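Local coordinates for uncharacterized protein YhfS (Escherichia coli, PDB 4J8L) that is of unknown function but carries pyridoxal phosphate bound covalently to a lysine, as in the fold type I aminotransferase-like enzymes it resembles, at residues 4-9 / 141-146; 250-255 / 345-350; 266-271 / 283-288; 318-323 / 337-342. All blocks are in the same frame, centred on the assembly; numbering follows the deposited sequence.

Interaction 1: 4-9 / 141-146. With ACY (acetic acid), chain E.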
# COMPACT_ATOMS: atom_id res chain seq x y z
N PHE A 4 -2.79 5.76 -15.13
CA PHE A 4 -1.83 6.72 -14.59
C PHE A 4 -1.17 6.13 -13.36
O PHE A 4 -1.45 6.54 -12.24
CB PHE A 4 -2.54 8.02 -14.22
CG PHE A 4 -3.28 8.65 -15.36
CD1 PHE A 4 -2.65 9.54 -16.21
CD2 PHE A 4 -4.61 8.33 -15.60
CE1 PHE A 4 -3.33 10.12 -17.26
CE2 PHE A 4 -5.31 8.91 -16.65
CZ PHE A 4 -4.66 9.80 -17.48
N PRO A 5 -0.28 5.14 -13.58
CA PRO A 5 0.36 4.48 -12.44
C PRO A 5 1.26 5.41 -11.64
O PRO A 5 1.73 6.43 -12.15
CB PRO A 5 1.18 3.36 -13.10
CG PRO A 5 1.32 3.74 -14.53
CD PRO A 5 0.11 4.56 -14.87
N LEU A 6 1.48 5.05 -10.38
CA LEU A 6 2.40 5.79 -9.53
C LEU A 6 3.80 5.68 -10.09
O LEU A 6 4.12 4.73 -10.80
CB LEU A 6 2.37 5.23 -8.11
CG LEU A 6 0.99 5.25 -7.45
CD1 LEU A 6 1.09 4.72 -6.02
CD2 LEU A 6 0.41 6.66 -7.47
N GLN A 7 4.64 6.67 -9.77
CA GLN A 7 6.00 6.73 -10.29
C GLN A 7 6.96 5.89 -9.44
O GLN A 7 7.20 6.21 -8.28
CB GLN A 7 6.47 8.19 -10.32
CG GLN A 7 7.89 8.39 -10.81
CD GLN A 7 8.06 8.06 -12.28
OE1 GLN A 7 8.91 7.24 -12.65
NE2 GLN A 7 7.26 8.69 -13.13
N SER A 8 7.51 4.82 -10.03
CA SER A 8 8.40 3.91 -9.32
C SER A 8 9.76 4.54 -9.04
O SER A 8 10.25 5.36 -9.82
CB SER A 8 8.63 2.63 -10.13
OG SER A 8 7.41 1.97 -10.43
N LEU A 9 10.37 4.15 -7.93
CA LEU A 9 11.75 4.54 -7.66
C LEU A 9 12.71 3.79 -8.56
O LEU A 9 12.50 2.61 -8.87
CB LEU A 9 12.11 4.27 -6.19
CG LEU A 9 11.25 4.98 -5.14
CD1 LEU A 9 11.70 4.61 -3.74
CD2 LEU A 9 11.30 6.50 -5.34
N GLN A 141 -6.79 7.72 -0.80
CA GLN A 141 -6.04 6.51 -1.14
C GLN A 141 -4.88 6.86 -2.05
O GLN A 141 -5.03 7.61 -3.01
CB GLN A 141 -6.94 5.45 -1.79
CG GLN A 141 -6.21 4.13 -2.04
CD GLN A 141 -7.13 2.99 -2.40
OE1 GLN A 141 -8.28 2.93 -1.96
NE2 GLN A 141 -6.64 2.08 -3.22
N HIS A 142 -3.70 6.32 -1.73
CA HIS A 142 -2.50 6.59 -2.51
C HIS A 142 -2.53 5.83 -3.85
O HIS A 142 -2.39 6.44 -4.92
CB HIS A 142 -1.26 6.23 -1.69
CG HIS A 142 0.01 6.85 -2.21
ND1 HIS A 142 1.08 7.16 -1.39
CD2 HIS A 142 0.38 7.20 -3.46
CE1 HIS A 142 2.04 7.69 -2.12
NE2 HIS A 142 1.65 7.72 -3.38
N THR A 143 -2.71 4.52 -3.80
CA THR A 143 -2.82 3.74 -5.03
C THR A 143 -4.11 4.07 -5.76
O THR A 143 -5.04 4.64 -5.19
CB THR A 143 -2.76 2.23 -4.78
OG1 THR A 143 -3.76 1.86 -3.83
CG2 THR A 143 -1.38 1.83 -4.28
N ARG A 144 -4.16 3.69 -7.03
CA ARG A 144 -5.31 3.99 -7.89
C ARG A 144 -6.50 3.07 -7.65
O ARG A 144 -6.39 1.84 -7.67
CB ARG A 144 -4.89 3.90 -9.36
CG ARG A 144 -3.72 4.80 -9.75
CD ARG A 144 -3.99 6.25 -9.37
NE ARG A 144 -2.99 7.17 -9.93
CZ ARG A 144 -2.89 8.45 -9.61
NH1 ARG A 144 -3.70 8.99 -8.71
NH2 ARG A 144 -1.97 9.21 -10.19
N GLN A 145 -7.68 3.67 -7.47
CA GLN A 145 -8.90 2.92 -7.21
C GLN A 145 -9.63 2.55 -8.49
O GLN A 145 -10.47 1.65 -8.50
CB GLN A 145 -9.83 3.76 -6.33
CG GLN A 145 -9.26 4.01 -4.94
CD GLN A 145 -9.92 5.20 -4.28
OE1 GLN A 145 -9.41 6.32 -4.36
NE2 GLN A 145 -11.07 4.98 -3.64
N GLN A 146 -9.31 3.26 -9.57
CA GLN A 146 -9.91 3.00 -10.86
C GLN A 146 -8.96 3.55 -11.92
O GLN A 146 -8.17 4.45 -11.61
CB GLN A 146 -11.28 3.67 -10.95
CG GLN A 146 -11.25 5.16 -10.74
CD GLN A 146 -12.62 5.75 -10.53
OE1 GLN A 146 -13.63 5.04 -10.59
NE2 GLN A 146 -12.68 7.06 -10.29
C ACY E . 5.37 1.04 -7.84
O ACY E . 4.54 0.28 -7.29
OXT ACY E . 6.35 0.64 -8.51
CH3 ACY E . 5.16 2.52 -7.68
O HOH W 1 0.51 8.88 -11.46

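Interaction 2: 250-255 / 345-350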
# COMPACT_ATOMS: atom_id res chain seq x y z
N ALA A 250 10.09 -3.25 -10.32
CA ALA A 250 9.59 -2.22 -11.23
C ALA A 250 10.28 -2.31 -12.58
O ALA A 250 9.65 -2.14 -13.62
CB ALA A 250 9.76 -0.83 -10.62
N GLY A 251 11.58 -2.61 -12.55
CA GLY A 251 12.35 -2.82 -13.76
C GLY A 251 11.87 -4.03 -14.55
O GLY A 251 11.76 -3.98 -15.78
N VAL A 252 11.59 -5.12 -13.84
CA VAL A 252 11.05 -6.33 -14.46
C VAL A 252 9.72 -6.03 -15.16
O VAL A 252 9.51 -6.42 -16.31
CB VAL A 252 10.86 -7.45 -13.41
CG1 VAL A 252 10.02 -8.59 -13.95
CG2 VAL A 252 12.23 -7.97 -12.96
N SER A 253 8.83 -5.32 -14.47
CA SER A 253 7.54 -4.98 -15.05
C SER A 253 7.67 -4.13 -16.31
O SER A 253 6.97 -4.36 -17.30
CB SER A 253 6.63 -4.32 -14.03
OG SER A 253 6.21 -5.27 -13.07
N GLU A 254 8.58 -3.16 -16.30
CA GLU A 254 8.80 -2.34 -17.49
C GLU A 254 9.38 -3.17 -18.63
O GLU A 254 8.96 -3.02 -19.78
CB GLU A 254 9.70 -1.14 -17.18
CG GLU A 254 9.10 -0.11 -16.22
CD GLU A 254 8.12 0.86 -16.89
OE1 GLU A 254 7.79 0.68 -18.09
OE2 GLU A 254 7.67 1.80 -16.20
N ARG A 255 10.33 -4.04 -18.33
CA ARG A 255 10.93 -4.84 -19.41
C ARG A 255 9.93 -5.85 -19.98
O ARG A 255 9.90 -6.07 -21.20
CB ARG A 255 12.23 -5.52 -18.95
CG ARG A 255 13.37 -4.51 -18.72
CD ARG A 255 14.72 -5.18 -18.48
NE ARG A 255 14.67 -6.15 -17.39
CZ ARG A 255 14.80 -5.84 -16.10
NH1 ARG A 255 15.01 -4.58 -15.72
NH2 ARG A 255 14.71 -6.79 -15.18
N SER A 345 10.38 -12.49 -9.32
CA SER A 345 10.79 -13.14 -10.57
C SER A 345 11.29 -12.14 -11.60
O SER A 345 11.10 -10.93 -11.46
CB SER A 345 9.63 -13.95 -11.16
OG SER A 345 8.63 -13.09 -11.67
N GLY A 346 11.92 -12.66 -12.65
CA GLY A 346 12.36 -11.86 -13.77
C GLY A 346 11.39 -11.98 -14.94
O GLY A 346 10.50 -12.84 -14.94
N GLU A 347 11.57 -11.11 -15.92
CA GLU A 347 10.61 -11.03 -17.01
C GLU A 347 10.67 -12.26 -17.90
O GLU A 347 9.65 -12.68 -18.46
CB GLU A 347 10.82 -9.75 -17.83
CG GLU A 347 12.18 -9.66 -18.54
CD GLU A 347 13.29 -9.07 -17.68
OE1 GLU A 347 13.12 -8.98 -16.44
OE2 GLU A 347 14.32 -8.68 -18.25
N GLU A 348 11.84 -12.86 -18.02
CA GLU A 348 11.95 -14.03 -18.88
C GLU A 348 11.17 -15.21 -18.30
O GLU A 348 10.58 -16.00 -19.04
CB GLU A 348 13.40 -14.39 -19.16
CG GLU A 348 14.20 -13.29 -19.85
CD GLU A 348 13.72 -12.97 -21.26
OE1 GLU A 348 12.89 -13.73 -21.81
OE2 GLU A 348 14.18 -11.95 -21.81
N THR A 349 11.15 -15.31 -16.97
CA THR A 349 10.35 -16.33 -16.29
C THR A 349 8.86 -16.10 -16.51
O THR A 349 8.12 -17.04 -16.81
CB THR A 349 10.66 -16.36 -14.78
OG1 THR A 349 11.98 -16.89 -14.58
CG2 THR A 349 9.66 -17.23 -14.02
N VAL A 350 8.41 -14.86 -16.37
CA VAL A 350 7.00 -14.57 -16.57
C VAL A 350 6.59 -14.86 -18.01
O VAL A 350 5.54 -15.47 -18.26
CB VAL A 350 6.66 -13.11 -16.20
CG1 VAL A 350 5.22 -12.77 -16.59
CG2 VAL A 350 6.88 -12.88 -14.71

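Interaction 3: 266-271 / 283-288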
# COMPACT_ATOMS: atom_id res chain seq x y z
N PRO A 266 2.22 -13.71 -29.41
CA PRO A 266 1.22 -13.39 -30.43
C PRO A 266 -0.22 -13.48 -29.92
O PRO A 266 -1.08 -12.74 -30.39
CB PRO A 266 1.45 -14.46 -31.50
CG PRO A 266 2.89 -14.83 -31.34
CD PRO A 266 3.16 -14.76 -29.86
N GLU A 267 -0.46 -14.37 -28.96
CA GLU A 267 -1.81 -14.57 -28.43
C GLU A 267 -2.26 -13.42 -27.51
O GLU A 267 -3.42 -13.37 -27.11
CB GLU A 267 -1.91 -15.92 -27.70
CG GLU A 267 -1.71 -17.14 -28.59
CD GLU A 267 -0.25 -17.53 -28.77
OE1 GLU A 267 0.65 -16.84 -28.23
OE2 GLU A 267 0.01 -18.53 -29.46
N VAL A 268 -1.34 -12.52 -27.17
CA VAL A 268 -1.68 -11.34 -26.37
C VAL A 268 -2.17 -10.17 -27.23
O VAL A 268 -1.50 -9.76 -28.18
CB VAL A 268 -0.50 -10.89 -25.48
CG1 VAL A 268 -0.76 -9.52 -24.85
CG2 VAL A 268 -0.24 -11.92 -24.41
N LYS A 269 -3.34 -9.65 -26.89
CA LYS A 269 -3.96 -8.55 -27.61
C LYS A 269 -3.47 -7.18 -27.09
O LYS A 269 -3.22 -6.26 -27.86
CB LYS A 269 -5.48 -8.65 -27.49
CG LYS A 269 -6.28 -7.53 -28.16
CD LYS A 269 -7.78 -7.81 -28.05
CE LYS A 269 -8.60 -6.77 -28.80
NZ LYS A 269 -10.04 -7.17 -28.92
N SER A 270 -3.34 -7.05 -25.78
CA SER A 270 -2.87 -5.79 -25.22
C SER A 270 -2.23 -6.02 -23.87
O SER A 270 -2.51 -7.02 -23.21
CB SER A 270 -4.02 -4.78 -25.09
OG SER A 270 -4.92 -5.16 -24.06
N ALA A 271 -1.35 -5.11 -23.48
CA ALA A 271 -0.73 -5.17 -22.17
C ALA A 271 -0.49 -3.75 -21.68
O ALA A 271 -0.11 -2.88 -22.45
CB ALA A 271 0.58 -5.94 -22.23
N VAL A 283 -2.76 -8.06 -18.61
CA VAL A 283 -2.52 -8.72 -19.89
C VAL A 283 -3.83 -9.25 -20.46
O VAL A 283 -4.51 -10.03 -19.80
CB VAL A 283 -1.53 -9.86 -19.73
CG1 VAL A 283 -1.28 -10.53 -21.07
CG2 VAL A 283 -0.21 -9.34 -19.15
N GLU A 284 -4.16 -8.82 -21.67
CA GLU A 284 -5.40 -9.22 -22.33
C GLU A 284 -5.07 -10.08 -23.54
O GLU A 284 -4.17 -9.76 -24.31
CB GLU A 284 -6.19 -7.98 -22.78
CG GLU A 284 -7.53 -8.29 -23.45
CD GLU A 284 -8.06 -7.11 -24.25
OE1 GLU A 284 -7.24 -6.29 -24.71
OE2 GLU A 284 -9.29 -7.02 -24.44
N PHE A 285 -5.80 -11.18 -23.69
CA PHE A 285 -5.61 -12.10 -24.80
C PHE A 285 -6.63 -11.86 -25.91
O PHE A 285 -7.70 -11.30 -25.67
CB PHE A 285 -5.70 -13.54 -24.30
CG PHE A 285 -4.77 -13.83 -23.16
CD1 PHE A 285 -3.41 -13.98 -23.39
CD2 PHE A 285 -5.24 -13.91 -21.86
CE1 PHE A 285 -2.52 -14.21 -22.32
CE2 PHE A 285 -4.38 -14.15 -20.80
CZ PHE A 285 -3.02 -14.30 -21.03
N HIS A 286 -6.30 -12.29 -27.12
CA HIS A 286 -7.22 -12.16 -28.26
C HIS A 286 -8.45 -13.04 -28.07
O HIS A 286 -9.56 -12.68 -28.47
CB HIS A 286 -6.52 -12.56 -29.55
CG HIS A 286 -5.55 -11.54 -30.06
ND1 HIS A 286 -5.95 -10.36 -30.66
CD2 HIS A 286 -4.19 -11.54 -30.09
CE1 HIS A 286 -4.88 -9.67 -31.02
NE2 HIS A 286 -3.80 -10.36 -30.69
N GLN A 287 -8.23 -14.21 -27.50
CA GLN A 287 -9.29 -15.18 -27.28
C GLN A 287 -9.57 -15.26 -25.78
O GLN A 287 -8.70 -14.95 -24.96
CB GLN A 287 -8.87 -16.55 -27.82
CG GLN A 287 -8.44 -16.53 -29.27
CD GLN A 287 -9.59 -16.30 -30.21
OE1 GLN A 287 -10.72 -16.71 -29.93
NE2 GLN A 287 -9.32 -15.63 -31.32
N PRO A 288 -10.80 -15.67 -25.42
CA PRO A 288 -11.21 -15.74 -24.02
C PRO A 288 -10.62 -16.95 -23.30
O PRO A 288 -11.34 -17.88 -22.96
CB PRO A 288 -12.73 -15.86 -24.10
CG PRO A 288 -12.98 -16.52 -25.43
CD PRO A 288 -11.93 -15.93 -26.34
O HOH W 2 -5.49 -15.33 -27.38
O HOH W 3 -10.34 -10.31 -29.71

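Interaction 4: 318-323 / 337-342. With ACY (acetic acid), chain C.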
# COMPACT_ATOMS: atom_id res chain seq x y z
N LEU A 318 2.76 -13.70 -9.26
CA LEU A 318 1.33 -13.95 -9.10
C LEU A 318 0.64 -13.75 -10.45
O LEU A 318 0.78 -12.69 -11.05
CB LEU A 318 0.75 -12.98 -8.08
CG LEU A 318 -0.77 -12.89 -7.90
CD1 LEU A 318 -1.33 -14.13 -7.21
CD2 LEU A 318 -1.09 -11.63 -7.10
N PHE A 319 -0.07 -14.78 -10.92
CA PHE A 319 -0.96 -14.68 -12.10
C PHE A 319 -2.37 -14.83 -11.52
O PHE A 319 -2.69 -15.89 -10.97
CB PHE A 319 -0.72 -15.84 -13.07
CG PHE A 319 0.50 -15.69 -13.97
CD1 PHE A 319 1.74 -15.33 -13.46
CD2 PHE A 319 0.40 -16.01 -15.32
CE1 PHE A 319 2.86 -15.25 -14.30
CE2 PHE A 319 1.49 -15.93 -16.17
CZ PHE A 319 2.73 -15.55 -15.66
N TYR A 320 -3.20 -13.79 -11.63
CA TYR A 320 -4.42 -13.69 -10.84
C TYR A 320 -5.56 -13.12 -11.67
O TYR A 320 -5.33 -12.46 -12.69
CB TYR A 320 -4.18 -12.78 -9.63
CG TYR A 320 -5.15 -12.93 -8.47
CD1 TYR A 320 -5.59 -14.19 -8.07
CD2 TYR A 320 -5.60 -11.82 -7.77
CE1 TYR A 320 -6.48 -14.34 -7.01
CE2 TYR A 320 -6.48 -11.95 -6.71
CZ TYR A 320 -6.92 -13.21 -6.33
OH TYR A 320 -7.79 -13.36 -5.27
N ARG A 321 -6.79 -13.36 -11.22
CA ARG A 321 -7.95 -12.73 -11.82
C ARG A 321 -7.93 -11.20 -11.66
O ARG A 321 -7.14 -10.65 -10.89
CB ARG A 321 -9.23 -13.30 -11.20
CG ARG A 321 -9.32 -13.12 -9.68
CD ARG A 321 -10.50 -13.89 -9.09
NE ARG A 321 -10.86 -13.41 -7.76
CZ ARG A 321 -10.56 -14.03 -6.62
NH1 ARG A 321 -9.88 -15.17 -6.63
NH2 ARG A 321 -10.94 -13.50 -5.46
N LEU A 322 -8.81 -10.53 -12.39
CA LEU A 322 -8.96 -9.08 -12.27
C LEU A 322 -9.67 -8.72 -10.97
O LEU A 322 -10.33 -9.56 -10.35
CB LEU A 322 -9.76 -8.54 -13.47
CG LEU A 322 -9.18 -8.91 -14.84
CD1 LEU A 322 -10.09 -8.44 -15.96
CD2 LEU A 322 -7.78 -8.33 -15.00
N SER A 323 -9.56 -7.46 -10.56
CA SER A 323 -10.15 -7.02 -9.30
C SER A 323 -11.67 -7.00 -9.38
O SER A 323 -12.25 -6.86 -10.46
CB SER A 323 -9.64 -5.63 -8.92
OG SER A 323 -10.20 -4.63 -9.75
N ALA A 337 -8.69 -11.24 -19.76
CA ALA A 337 -7.52 -10.56 -19.19
C ALA A 337 -7.18 -11.01 -17.78
O ALA A 337 -8.06 -11.47 -17.04
CB ALA A 337 -7.72 -9.05 -19.24
N ILE A 338 -5.91 -10.86 -17.42
CA ILE A 338 -5.42 -11.28 -16.11
C ILE A 338 -4.51 -10.20 -15.53
O ILE A 338 -4.03 -9.33 -16.26
CB ILE A 338 -4.64 -12.60 -16.21
CG1 ILE A 338 -3.40 -12.43 -17.08
CG2 ILE A 338 -5.55 -13.70 -16.77
CD1 ILE A 338 -2.42 -13.60 -17.00
N ARG A 339 -4.27 -10.28 -14.22
CA ARG A 339 -3.24 -9.46 -13.58
C ARG A 339 -1.99 -10.29 -13.33
O ARG A 339 -2.08 -11.45 -12.95
CB ARG A 339 -3.73 -8.91 -12.24
CG ARG A 339 -4.67 -7.71 -12.35
CD ARG A 339 -5.08 -7.19 -10.97
NE ARG A 339 -5.96 -8.13 -10.27
CZ ARG A 339 -6.48 -7.91 -9.07
NH1 ARG A 339 -6.23 -6.78 -8.42
NH2 ARG A 339 -7.27 -8.83 -8.52
N ILE A 340 -0.82 -9.68 -13.54
CA ILE A 340 0.44 -10.33 -13.19
C ILE A 340 1.28 -9.42 -12.31
O ILE A 340 1.60 -8.29 -12.70
CB ILE A 340 1.28 -10.68 -14.43
CG1 ILE A 340 0.52 -11.66 -15.33
CG2 ILE A 340 2.60 -11.35 -14.01
CD1 ILE A 340 1.28 -12.01 -16.59
N ASN A 341 1.62 -9.90 -11.12
CA ASN A 341 2.56 -9.21 -10.24
C ASN A 341 3.82 -10.07 -10.22
O ASN A 341 3.82 -11.16 -9.63
CB ASN A 341 1.98 -9.06 -8.84
CG ASN A 341 2.84 -8.19 -7.93
OD1 ASN A 341 4.06 -8.14 -8.07
ND2 ASN A 341 2.19 -7.51 -6.99
N PRO A 342 4.89 -9.59 -10.87
CA PRO A 342 6.10 -10.42 -10.98
C PRO A 342 6.73 -10.81 -9.64
O PRO A 342 7.51 -11.75 -9.61
CB PRO A 342 7.06 -9.51 -11.75
CG PRO A 342 6.16 -8.60 -12.54
CD PRO A 342 5.02 -8.32 -11.61
C ACY C . -8.08 -4.56 -12.26
O ACY C . -8.44 -3.67 -11.46
OXT ACY C . -8.16 -5.79 -12.03
CH3 ACY C . -7.54 -4.14 -13.59

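Interaction 1: 4-9 / 141-146
R144 reaches the N-terminal segment through its guanidinium edge, where NE donates to the carbonyl oxygen of F4 at 2.8 Å with an N-H...O angle of 160°. The oxygen lies near the guanidinium plane, and NH2 adds only a weak second bond to it. NH2 is better served by a water that accepts from it at 2.8 Å and donates to P5 O, so the arginine holds two successive carbonyls, one directly and one through water. An arginine suits this place because a main chain without regular structure leaves carbonyls for a multi-donor group to collect.

L6 supplies the apolar half. Its CD2 lies over one face of the same guanidinium, toward the rim, while CD1 approaches H142 CD2 at 3.6 Å and also touches T143. With CG beside the backbone N (chi1 -58°) and the chain extended beyond it, the leucine fork is carried to the imidazole although CB leaves the backbone at a slant to the other segment.

Further out, the partners are themselves fixed. H142 ND1 is hydrogen-bonded to D171, which probably limits the rotation of the imidazole, and R144 NH1 bonds Y151 O while the guanidinium makes a cation-pi contact with the Y151 ring. T143 OG1 accepts from Q141 NE2 at 3.0 Å, a bond from the end of strand 137-141 to the loop that follows it.

The contact is largely buried and joins two loops: residues 4-9 lead into helix 11-28, and residues 141-146 leave strand 137-141 of the mixed seven-stranded sheet. Strand 268-275 of the smaller sheet lies alongside, its N275 touching P5, T143 and R144.

Interaction 2: 250-255 / 345-350
The R255 guanidinium presents its edge to E347 OE2, which lies almost exactly in its plane, while one of its faces rests over G251 O and the CA of V252 on its own helix. This is a side-on, two-nitrogen salt bridge between helix 229-261 and the first turn of the C-terminal helix 347-360. NE donates to OE2 at 2.7 Å along a nearly straight line (172°), and NH2 donates to OE1 at 3.0 Å with more bend. The two flat groups are not coplanar: their planes stand 58° apart, and NE meets OE2 from above the carboxylate plane. R255 folds back at chi3 to bring NE round, and E347 bends at chi2, its CG set between the backbone N and the carbonyl carbon (chi1 63°).

Charge suits both places. The contact is at the surface, where an ion pair probably costs less desolvation than in the core, and a glutamate at the first turn of a helix would probably interact favourably with the helix dipole. G346 occupies the N-cap position, and its carbonyl accepts from V350 N.

V252 packs against the backbone at the start of 345-350 and touches the carboxylate of E347. As a beta-branched residue it offers two methyls: CG1 packs against E347 N at 3.6 Å, and CG2 lies 3.7 Å from E347 OE1. E347 also touches L256 and L259 of the long helix, so the glutamate combines apolar packing with its ion pair. At the start of segment 345-350, V252 CG2 comes within 3.5 Å of S345 O.

Interaction 3: 266-271 / 283-288
A classic beta bulge interrupts the hairpin of strands 268-275 and 279-285, with K269 and S270 both facing E284. The strands run antiparallel at 157°, and the extra residue shifts the register by one between the V268-F285 and S270-E284 pairs. E284 O consequently takes two backbone bonds, from K269 N at 2.7 Å and from S270 N at 3.2 Å, while E284 N returns a nearly straight bond to S270 O. Beyond the bulge, H286 N donates to E267 O.

Side chains follow this pattern. S270 OG donates to E284 OE1 at 2.7 Å on the anti side of the carboxylate; a small hydroxyl residue fits where the two side chains share a face of the sheet. K269 runs extended beside E284, pointing the same way, yet its NZ stays 4.5 Å from OE2, beyond a salt bridge. Its long aliphatic stem suits an exposed edge, where it can cover a neighbour and leave the amine to bind a water shared with H286 O.

V268 makes the apolar contacts: its CG2 lies 3.8 Å from both V283 CG1 and F285 CE1, and F285 continues onto L354 and I358 of helix 347-360. A nickel ion lies about 5 Å from the nearest E284 side-chain atom, too far for direct coordination. Over one face of the H286 imidazole sits K269 CB, a CH-pi contact 3.7 Å from the ring centroid and 13° off its normal.

Interaction 4: 318-323 / 337-342
Strands 318-320 and 337-341 pair antiparallel at 160°, with L318-N341 and Y320-R339 as hydrogen-bonded pairs on either side of the non-hydrogen-bonded pair F319-I340. Four backbone bonds result, among them L318 N to N341 O at 2.8 Å.

On the face carrying F319 and I340, the two side chains lie side by side. I340 CD1 sits over one face of the phenylalanine ring, 4.0 Å from its centroid in a CH-pi contact, and CG2 touches CE1. I338 CD1 approaches CD2 of the same ring obliquely. Branched and aromatic residues suit this buried face, since L294 of helix 290-299 and V350 of helix 347-360 also pack against F319.

The other face carries polar groups at both ends: N341, whose ND2 is bonded to E310, and R339. R339 bends at chi3 (-69°), turning its guanidinium back to R321 O, which it grips side-on: NE donates at 2.9 Å on a lone pair in the carbonyl plane, and NH2 donates at 3.0 Å. NH2 also lies 3.5 Å from CD2 of Y320, whose ring is turned 23° from the guanidinium plane. NH1 is bonded to A276 O, tying in the loop of the neighbouring hairpin. L322 CG packs against A337 O as the chain leaves the strand.

S323 caps helix 324-329 through OG, bonded to F326 N. It also binds an acetate, probably from the crystallisation liquor: its N donates to OXT and its OG to O, while OXT lies over a face of the R339 guanidinium. An arginine beside the positive end of a helix would probably favour a small anion here, and R339 thereby joins the strand end, the hairpin loop and the bound acetate.

In the fold
Interactions 2, 3 and 4 lie in the C-terminal part of the chain, their centres 13 to 18 Å apart, while interaction 1 brings the N-terminal segment and a loop of the large mixed sheet together, its centre 17 to 24 Å from theirs. Interactions 3 and 4 share the four-stranded antiparallel sheet, where V283 O lies 2.9 Å from I338 N. Interaction 2 packs helices against that sheet: P342 meets V252 and S253, and V350 meets F319 and I340. Along the chain, interaction 1 closes first; residues 250-255 then precede both sheet contacts, and residues 345-350 follow them. S8 touches A250, a packing contact linking the N-terminal segment to helix 229-261.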